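Local coordinates for sulfur oxidation protein soxB (Thermus thermophilus, PDB 2WDD) that hydrolyses the sulfur-sulfur bond of a cysteine S-thiosulfonate in the bacterial sulfur oxidation pathway, as a manganese-binding member of the 5'-nucleotidase family, at residues 394-402 with 500-511; 139-150 with 348-356. All coordinates share one frame; numbering follows the deposited sequence.

Contact 1 of 2, residues 394-402 with 500-511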
# COMPACT_ATOMS: atom_id res chain seq x y z
N PRO A 394 -12.70 -28.12 -5.64
CA PRO A 394 -14.07 -28.19 -5.14
C PRO A 394 -14.22 -28.67 -3.69
O PRO A 394 -15.23 -28.38 -3.04
CB PRO A 394 -14.76 -29.15 -6.12
CG PRO A 394 -13.91 -29.13 -7.35
CD PRO A 394 -12.51 -28.92 -6.86
N GLU A 395 -13.21 -29.36 -3.16
CA GLU A 395 -13.25 -29.83 -1.78
C GLU A 395 -13.10 -28.69 -0.77
O GLU A 395 -13.50 -28.82 0.39
CB GLU A 395 -12.15 -30.87 -1.55
CG GLU A 395 -12.03 -31.90 -2.68
CD GLU A 395 -10.88 -31.62 -3.63
OE1 GLU A 395 -10.11 -32.57 -3.91
OE2 GLU A 395 -10.76 -30.49 -4.15
N VAL A 396 -12.54 -27.56 -1.21
CA VAL A 396 -12.31 -26.42 -0.32
C VAL A 396 -13.61 -25.77 0.13
O VAL A 396 -14.45 -25.40 -0.71
CB VAL A 396 -11.38 -25.40 -0.95
CG1 VAL A 396 -11.27 -24.15 -0.06
CG2 VAL A 396 -10.02 -26.01 -1.20
N GLU A 397 -13.73 -25.56 1.44
CA GLU A 397 -14.91 -24.95 2.03
C GLU A 397 -14.77 -23.46 2.31
O GLU A 397 -15.74 -22.72 2.20
CB GLU A 397 -15.33 -25.69 3.30
CG GLU A 397 -15.72 -27.13 3.00
CD GLU A 397 -15.69 -28.03 4.22
OE1 GLU A 397 -16.71 -28.10 4.91
OE2 GLU A 397 -14.67 -28.73 4.43
N VAL A 398 -13.57 -23.03 2.67
CA VAL A 398 -13.32 -21.61 2.95
C VAL A 398 -11.98 -21.21 2.33
O VAL A 398 -10.99 -21.93 2.45
CB VAL A 398 -13.33 -21.32 4.46
CG1 VAL A 398 -14.76 -21.38 5.01
CG2 VAL A 398 -12.41 -22.28 5.22
N VAL A 399 -11.95 -20.06 1.67
CA VAL A 399 -10.71 -19.56 1.07
C VAL A 399 -10.35 -18.25 1.76
O VAL A 399 -11.12 -17.29 1.68
CB VAL A 399 -10.86 -19.31 -0.44
CG1 VAL A 399 -9.55 -18.80 -1.03
CG2 VAL A 399 -11.37 -20.58 -1.17
N PHE A 400 -9.18 -18.22 2.41
CA PHE A 400 -8.72 -17.01 3.09
C PHE A 400 -7.79 -16.23 2.16
O PHE A 400 -6.71 -16.71 1.82
CB PHE A 400 -7.94 -17.37 4.36
CG PHE A 400 -8.78 -17.96 5.45
CD1 PHE A 400 -9.18 -17.19 6.53
CD2 PHE A 400 -9.15 -19.30 5.41
CE1 PHE A 400 -9.93 -17.74 7.56
CE2 PHE A 400 -9.91 -19.85 6.44
CZ PHE A 400 -10.32 -19.06 7.50
N SER A 401 -8.21 -15.02 1.78
CA SER A 401 -7.41 -14.16 0.91
C SER A 401 -6.79 -13.06 1.74
O SER A 401 -7.45 -12.49 2.62
CB SER A 401 -8.30 -13.54 -0.18
OG SER A 401 -8.65 -14.50 -1.17
N PRO A 402 -5.52 -12.74 1.47
CA PRO A 402 -4.79 -11.72 2.23
C PRO A 402 -5.28 -10.31 1.90
O PRO A 402 -5.34 -9.91 0.72
CB PRO A 402 -3.35 -11.91 1.76
CG PRO A 402 -3.48 -12.41 0.34
CD PRO A 402 -4.75 -13.26 0.33
N ARG A 500 -15.94 -29.11 14.06
CA ARG A 500 -15.85 -29.68 12.73
C ARG A 500 -14.56 -29.25 12.05
O ARG A 500 -14.10 -28.11 12.23
CB ARG A 500 -17.05 -29.22 11.89
CG ARG A 500 -17.08 -29.73 10.46
CD ARG A 500 -18.25 -29.11 9.71
NE ARG A 500 -18.57 -29.80 8.46
CZ ARG A 500 -17.75 -29.90 7.42
NH1 ARG A 500 -16.54 -29.36 7.47
NH2 ARG A 500 -18.14 -30.54 6.33
N ARG A 501 -13.98 -30.16 11.28
CA ARG A 501 -12.78 -29.87 10.50
C ARG A 501 -13.26 -29.39 9.13
O ARG A 501 -14.06 -30.07 8.48
CB ARG A 501 -11.94 -31.14 10.31
CG ARG A 501 -11.18 -31.60 11.55
CD ARG A 501 -9.95 -32.42 11.17
NE ARG A 501 -10.16 -33.23 9.97
CZ ARG A 501 -9.19 -33.71 9.20
NH1 ARG A 501 -7.92 -33.45 9.50
NH2 ARG A 501 -9.48 -34.44 8.14
N TYR A 502 -12.81 -28.22 8.73
CA TYR A 502 -13.18 -27.65 7.44
C TYR A 502 -11.93 -27.57 6.58
O TYR A 502 -10.85 -27.24 7.07
CB TYR A 502 -13.70 -26.22 7.63
CG TYR A 502 -15.02 -26.12 8.36
CD1 TYR A 502 -16.22 -26.05 7.66
CD2 TYR A 502 -15.07 -26.03 9.74
CE1 TYR A 502 -17.43 -25.94 8.32
CE2 TYR A 502 -16.28 -25.91 10.42
CZ TYR A 502 -17.46 -25.87 9.70
OH TYR A 502 -18.66 -25.73 10.35
N LEU A 503 -12.07 -27.84 5.28
CA LEU A 503 -10.92 -27.71 4.39
C LEU A 503 -10.80 -26.25 4.00
O LEU A 503 -11.74 -25.65 3.45
CB LEU A 503 -11.02 -28.60 3.15
CG LEU A 503 -9.79 -28.53 2.24
CD1 LEU A 503 -8.52 -28.94 2.97
CD2 LEU A 503 -9.98 -29.37 0.99
N ALA A 504 -9.65 -25.67 4.31
CA ALA A 504 -9.39 -24.27 4.04
C ALA A 504 -8.30 -24.12 3.00
O ALA A 504 -7.51 -25.03 2.74
CB ALA A 504 -8.96 -23.56 5.31
N ALA A 505 -8.25 -22.94 2.40
CA ALA A 505 -7.18 -22.61 1.47
C ALA A 505 -6.73 -21.21 1.83
O ALA A 505 -7.53 -20.41 2.30
CB ALA A 505 -7.67 -22.66 0.02
N ALA A 506 -5.44 -20.94 1.71
CA ALA A 506 -4.93 -19.61 2.04
C ALA A 506 -3.66 -19.35 1.27
O ALA A 506 -2.92 -20.29 0.96
CB ALA A 506 -4.65 -19.50 3.54
N TYR A 507 -3.37 -18.09 1.00
CA TYR A 507 -2.12 -17.72 0.36
C TYR A 507 -1.73 -16.32 0.87
O TYR A 507 -2.59 -15.58 1.36
CB TYR A 507 -2.24 -17.71 -1.18
CG TYR A 507 -3.04 -16.55 -1.73
CD1 TYR A 507 -2.39 -15.42 -2.20
CD2 TYR A 507 -4.42 -16.62 -1.85
CE1 TYR A 507 -3.08 -14.36 -2.73
CE2 TYR A 507 -5.14 -15.53 -2.36
CZ TYR A 507 -4.45 -14.41 -2.81
OH TYR A 507 -5.10 -13.32 -3.35
N GLY A 508 -0.45 -16.00 0.78
CA GLY A 508 0.06 -14.69 1.17
C GLY A 508 0.18 -14.41 2.66
O GLY A 508 0.30 -13.24 3.06
N GLY A 509 0.19 -15.45 3.49
CA GLY A 509 0.29 -15.28 4.92
C GLY A 509 0.84 -16.49 5.64
O GLY A 509 1.65 -17.24 5.09
N ARG A 510 0.39 -16.69 6.88
CA ARG A 510 0.87 -17.77 7.73
C ARG A 510 -0.22 -18.67 8.28
O ARG A 510 0.03 -19.48 9.17
CB ARG A 510 1.59 -17.17 8.94
CG ARG A 510 2.89 -16.52 8.61
CD ARG A 510 3.45 -15.83 9.83
NE ARG A 510 4.72 -15.22 9.51
CZ ARG A 510 5.56 -14.74 10.42
NH1 ARG A 510 5.27 -14.82 11.71
NH2 ARG A 510 6.70 -14.21 10.01
N LEU A 511 -1.45 -18.48 7.82
CA LEU A 511 -2.55 -19.26 8.37
C LEU A 511 -2.30 -20.77 8.33
O LEU A 511 -2.64 -21.50 9.27
CB LEU A 511 -3.85 -18.91 7.66
CG LEU A 511 -5.10 -19.57 8.23
CD1 LEU A 511 -5.21 -19.31 9.74
CD2 LEU A 511 -6.34 -19.03 7.49
O HOH W 1 -7.64 -13.05 -3.13
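Glu397 and Leu503 meet through backbone and side chain beside a parallel strand pairing, 398-401 with 501-507, in the mixed sheet of the 5'-nucleotidase C-terminal domain. Start at Glu397 CB, 3.6 Å from Leu503 O. With chi1 at -63°, CG lies beside the backbone N, and the extended chain carries the carboxylate back along the partner strand. There the two oxygens divide the work. Leu503 N donates to OE2 at 2.9 Å, an almost straight bond (174°) that reaches it from above the carboxylate plane; OE1 forms a salt bridge with Arg500 NH1 at 2.9 Å. That NH1 also sits over one face of the Tyr502 ring, toward its rim, while Tyr502 OH is bonded to Asp497 N. Leu503 O accepts from both Glu397 N and Val398 N, and the regular ladder follows: Ala505 N to Val398 O, then Phe400 N to Ala505 O at 2.7 Å.

Val399 and Ala505 face helix 380-392, both touching Val389. On the other side, Val398 and Phe400 pack beside Ala504 and Ala506, and Phe400 reaches Val445 of helix 439-453. Leu511 CD2 stands over the centre of the Phe400 ring, 3.4 Å from its centroid, in a CH-pi contact. At the far end Tyr507, its CG between N and the carbonyl carbon (chi1 73°), offers a ring face to Pro402 CD, 3.6 Å from the centroid. A water in the plane of that ring bridges Tyr507 OH and Ser401 OG, 2.6 Å from each.

Contact 2 of 2, residues 139-150 with 348-356; sequences LSLLTRGEAVVR and FLKAQLAPH
With chi1 at -74°, Leu142 sends its CG out beside the backbone N and lays both methyls on His356: CD2 is centred over the imidazole, 4.0 Å from the centroid, in a CH-pi contact. Pro355 CB covers the opposite face, so the ring is sandwiched. Phe348 has its CG anti to the backbone N (chi1 170°), which drives the ring against helix 146-150; its edge meets Ala147 O, and CZ lies 3.4 Å from Arg150 CB. Between these ends Leu139 CD1 packs 3.9 Å from Leu353 CD2, with Leu142 CD1 meeting that same methyl at 3.8 Å. Gln352 bends at its second torsion, bringing OE1 to 3.6 Å from Ala147 CB and near Thr143 CG2. No hydrogen bond crosses; the joint is mostly apolar packing. Thr143 OG1 ties the end of one helix to the start of the next, donating to Leu139 O (2.8 Å) and accepting from Ala147 N (3.1 Å) across the Schellman motif at Arg144. Segment 348-353 runs nearly antiparallel to 146-150 (165°), the gap bridged mainly by side chains. Helix 170-179 packs on Val149 and Arg150, helix 104-120 on Leu139 and Val148, and helix 357-361 on Leu142 and Leu353.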
# COMPACT_ATOMS: atom_id res chain seq x y z
N LEU A 139 7.02 -6.61 -13.78
CA LEU A 139 8.37 -6.12 -13.99
C LEU A 139 9.28 -6.52 -12.84
O LEU A 139 10.43 -6.94 -13.05
CB LEU A 139 8.39 -4.60 -14.13
CG LEU A 139 9.76 -3.94 -14.28
CD1 LEU A 139 10.32 -4.21 -15.68
CD2 LEU A 139 9.64 -2.43 -14.04
N SER A 140 8.77 -6.39 -11.62
CA SER A 140 9.57 -6.73 -10.45
C SER A 140 9.88 -8.22 -10.38
O SER A 140 11.02 -8.60 -10.14
CB SER A 140 8.84 -6.32 -9.17
OG SER A 140 9.55 -6.76 -8.04
N LEU A 141 8.86 -9.05 -10.52
CA LEU A 141 9.07 -10.49 -10.40
C LEU A 141 10.03 -11.00 -11.47
O LEU A 141 10.86 -11.87 -11.20
CB LEU A 141 7.75 -11.26 -10.47
CG LEU A 141 6.85 -11.15 -9.24
CD1 LEU A 141 5.50 -11.77 -9.55
CD2 LEU A 141 7.48 -11.81 -8.02
N LEU A 142 9.90 -10.45 -12.67
CA LEU A 142 10.74 -10.88 -13.79
C LEU A 142 12.20 -10.49 -13.66
O LEU A 142 13.05 -11.01 -14.39
CB LEU A 142 10.18 -10.35 -15.11
CG LEU A 142 8.92 -11.06 -15.61
CD1 LEU A 142 8.20 -10.25 -16.69
CD2 LEU A 142 9.27 -12.46 -16.12
N THR A 143 12.50 -9.53 -12.78
CA THR A 143 13.86 -9.04 -12.61
C THR A 143 14.32 -9.08 -11.16
O THR A 143 15.35 -8.49 -10.81
CB THR A 143 13.99 -7.61 -13.17
OG1 THR A 143 13.16 -6.72 -12.40
CG2 THR A 143 13.55 -7.57 -14.62
N ARG A 144 13.54 -9.73 -10.31
CA ARG A 144 13.82 -9.77 -8.88
C ARG A 144 14.09 -8.35 -8.36
O ARG A 144 15.04 -8.12 -7.60
CB ARG A 144 14.97 -10.73 -8.54
CG ARG A 144 14.56 -12.20 -8.61
CD ARG A 144 15.77 -13.12 -8.46
NE ARG A 144 16.83 -12.75 -9.38
CZ ARG A 144 18.10 -12.57 -9.03
NH1 ARG A 144 18.47 -12.73 -7.77
NH2 ARG A 144 19.00 -12.22 -9.95
N GLY A 145 13.25 -7.41 -8.78
CA GLY A 145 13.33 -6.02 -8.36
C GLY A 145 14.28 -5.11 -9.12
O GLY A 145 14.17 -3.89 -9.05
N GLU A 146 15.22 -5.69 -9.86
CA GLU A 146 16.23 -4.89 -10.54
C GLU A 146 15.71 -3.78 -11.46
O GLU A 146 16.23 -2.67 -11.45
CB GLU A 146 17.24 -5.77 -11.28
CG GLU A 146 18.30 -4.95 -12.00
CD GLU A 146 19.31 -5.81 -12.75
OE1 GLU A 146 19.31 -7.04 -12.56
OE2 GLU A 146 20.09 -5.25 -13.54
N ALA A 147 14.70 -4.09 -12.26
CA ALA A 147 14.15 -3.12 -13.20
C ALA A 147 13.55 -1.90 -12.48
O ALA A 147 13.61 -0.77 -12.98
CB ALA A 147 13.13 -3.77 -14.12
N VAL A 148 12.96 -2.13 -11.32
CA VAL A 148 12.39 -1.02 -10.56
C VAL A 148 13.50 -0.08 -10.07
O VAL A 148 13.34 1.14 -10.10
CB VAL A 148 11.54 -1.51 -9.38
CG1 VAL A 148 10.88 -0.32 -8.68
CG2 VAL A 148 10.52 -2.53 -9.85
N VAL A 149 14.61 -0.65 -9.59
CA VAL A 149 15.74 0.15 -9.11
C VAL A 149 16.32 0.94 -10.27
O VAL A 149 16.64 2.13 -10.13
CB VAL A 149 16.82 -0.74 -8.46
CG1 VAL A 149 18.02 0.13 -8.05
CG2 VAL A 149 16.26 -1.50 -7.25
N ARG A 150 16.45 0.30 -11.42
CA ARG A 150 16.97 1.00 -12.59
C ARG A 150 16.07 2.17 -12.95
O ARG A 150 16.54 3.22 -13.35
CB ARG A 150 17.17 0.05 -13.77
CG ARG A 150 18.32 -0.93 -13.54
CD ARG A 150 18.74 -1.67 -14.80
NE ARG A 150 19.85 -2.59 -14.52
CZ ARG A 150 21.13 -2.22 -14.41
NH1 ARG A 150 21.47 -0.96 -14.59
NH2 ARG A 150 22.06 -3.12 -14.12
N PHE A 348 13.12 2.17 -21.89
CA PHE A 348 13.66 1.24 -20.91
C PHE A 348 12.67 0.11 -20.63
O PHE A 348 13.04 -1.06 -20.60
CB PHE A 348 14.01 1.97 -19.61
CG PHE A 348 14.35 1.05 -18.47
CD1 PHE A 348 15.57 0.39 -18.44
CD2 PHE A 348 13.47 0.88 -17.41
CE1 PHE A 348 15.89 -0.46 -17.38
CE2 PHE A 348 13.79 0.04 -16.35
CZ PHE A 348 15.00 -0.62 -16.33
N LEU A 349 11.41 0.46 -20.42
CA LEU A 349 10.38 -0.54 -20.15
C LEU A 349 10.21 -1.46 -21.36
O LEU A 349 10.02 -2.67 -21.21
CB LEU A 349 9.05 0.13 -19.80
CG LEU A 349 9.03 0.84 -18.45
CD1 LEU A 349 7.74 1.63 -18.29
CD2 LEU A 349 9.20 -0.16 -17.30
N LYS A 350 10.29 -0.89 -22.56
CA LYS A 350 10.19 -1.68 -23.78
C LYS A 350 11.33 -2.68 -23.86
O LYS A 350 11.13 -3.84 -24.19
CB LYS A 350 10.22 -0.77 -25.02
CG LYS A 350 10.12 -1.51 -26.34
CD LYS A 350 10.08 -0.54 -27.51
CE LYS A 350 9.09 -0.99 -28.57
NZ LYS A 350 8.88 0.06 -29.62
N ALA A 351 12.54 -2.23 -23.54
CA ALA A 351 13.70 -3.10 -23.58
C ALA A 351 13.57 -4.23 -22.57
O ALA A 351 13.84 -5.39 -22.87
CB ALA A 351 14.97 -2.30 -23.34
N GLN A 352 13.14 -3.89 -21.36
CA GLN A 352 12.99 -4.87 -20.28
C GLN A 352 11.91 -5.92 -20.49
O GLN A 352 12.07 -7.07 -20.08
CB GLN A 352 12.72 -4.15 -18.96
CG GLN A 352 13.87 -3.33 -18.46
CD GLN A 352 14.99 -4.19 -17.92
OE1 GLN A 352 14.76 -5.08 -17.10
NE2 GLN A 352 16.20 -3.96 -18.42
N LEU A 353 10.78 -5.52 -21.07
CA LEU A 353 9.66 -6.44 -21.20
C LEU A 353 9.33 -6.96 -22.59
O LEU A 353 8.41 -7.77 -22.75
CB LEU A 353 8.42 -5.88 -20.50
CG LEU A 353 8.68 -5.58 -19.02
CD1 LEU A 353 7.53 -4.81 -18.39
CD2 LEU A 353 8.98 -6.85 -18.25
N ALA A 354 10.09 -6.52 -23.59
CA ALA A 354 9.89 -6.98 -24.96
C ALA A 354 9.80 -8.50 -25.03
O ALA A 354 8.88 -9.06 -25.64
CB ALA A 354 11.02 -6.47 -25.85
N PRO A 355 10.74 -9.20 -24.37
CA PRO A 355 10.79 -10.67 -24.33
C PRO A 355 9.60 -11.29 -23.61
O PRO A 355 9.33 -12.49 -23.77
CB PRO A 355 12.06 -10.95 -23.51
CG PRO A 355 12.87 -9.72 -23.60
CD PRO A 355 11.92 -8.58 -23.74
N HIS A 356 8.91 -10.50 -22.79
CA HIS A 356 7.80 -11.01 -21.99
C HIS A 356 6.44 -10.40 -22.28
O HIS A 356 5.47 -10.70 -21.57
CB HIS A 356 8.10 -10.82 -20.50
CG HIS A 356 9.48 -11.23 -20.10
ND1 HIS A 356 9.87 -12.55 -20.00
CD2 HIS A 356 10.57 -10.50 -19.77
CE1 HIS A 356 11.13 -12.61 -19.62
NE2 HIS A 356 11.58 -11.38 -19.48

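Overall arrangement
Contact 1 pairs strands inside the C-terminal domain, whereas contact 2 packs helices, with the Leu139 side chain about 11 Å from that of the metal ligand His38. Their centres are 33 Å apart, and they do not touch: the nearest atoms are about 11 Å from each other. Along the chain contact 2 closes before contact 1 opens. Both approach the metal site without supplying a ligand. The Pro402 side chain lies about 12 Å from those of His38 and His163 and about 13 Å from a manganese ion. Leu141, in 139-150, lines a tertiary-butyl alcohol pocket with Tyr422 and Tyr527, and the Leu142 side chain is about 4 Å from a bound tertiary-butyl alcohol.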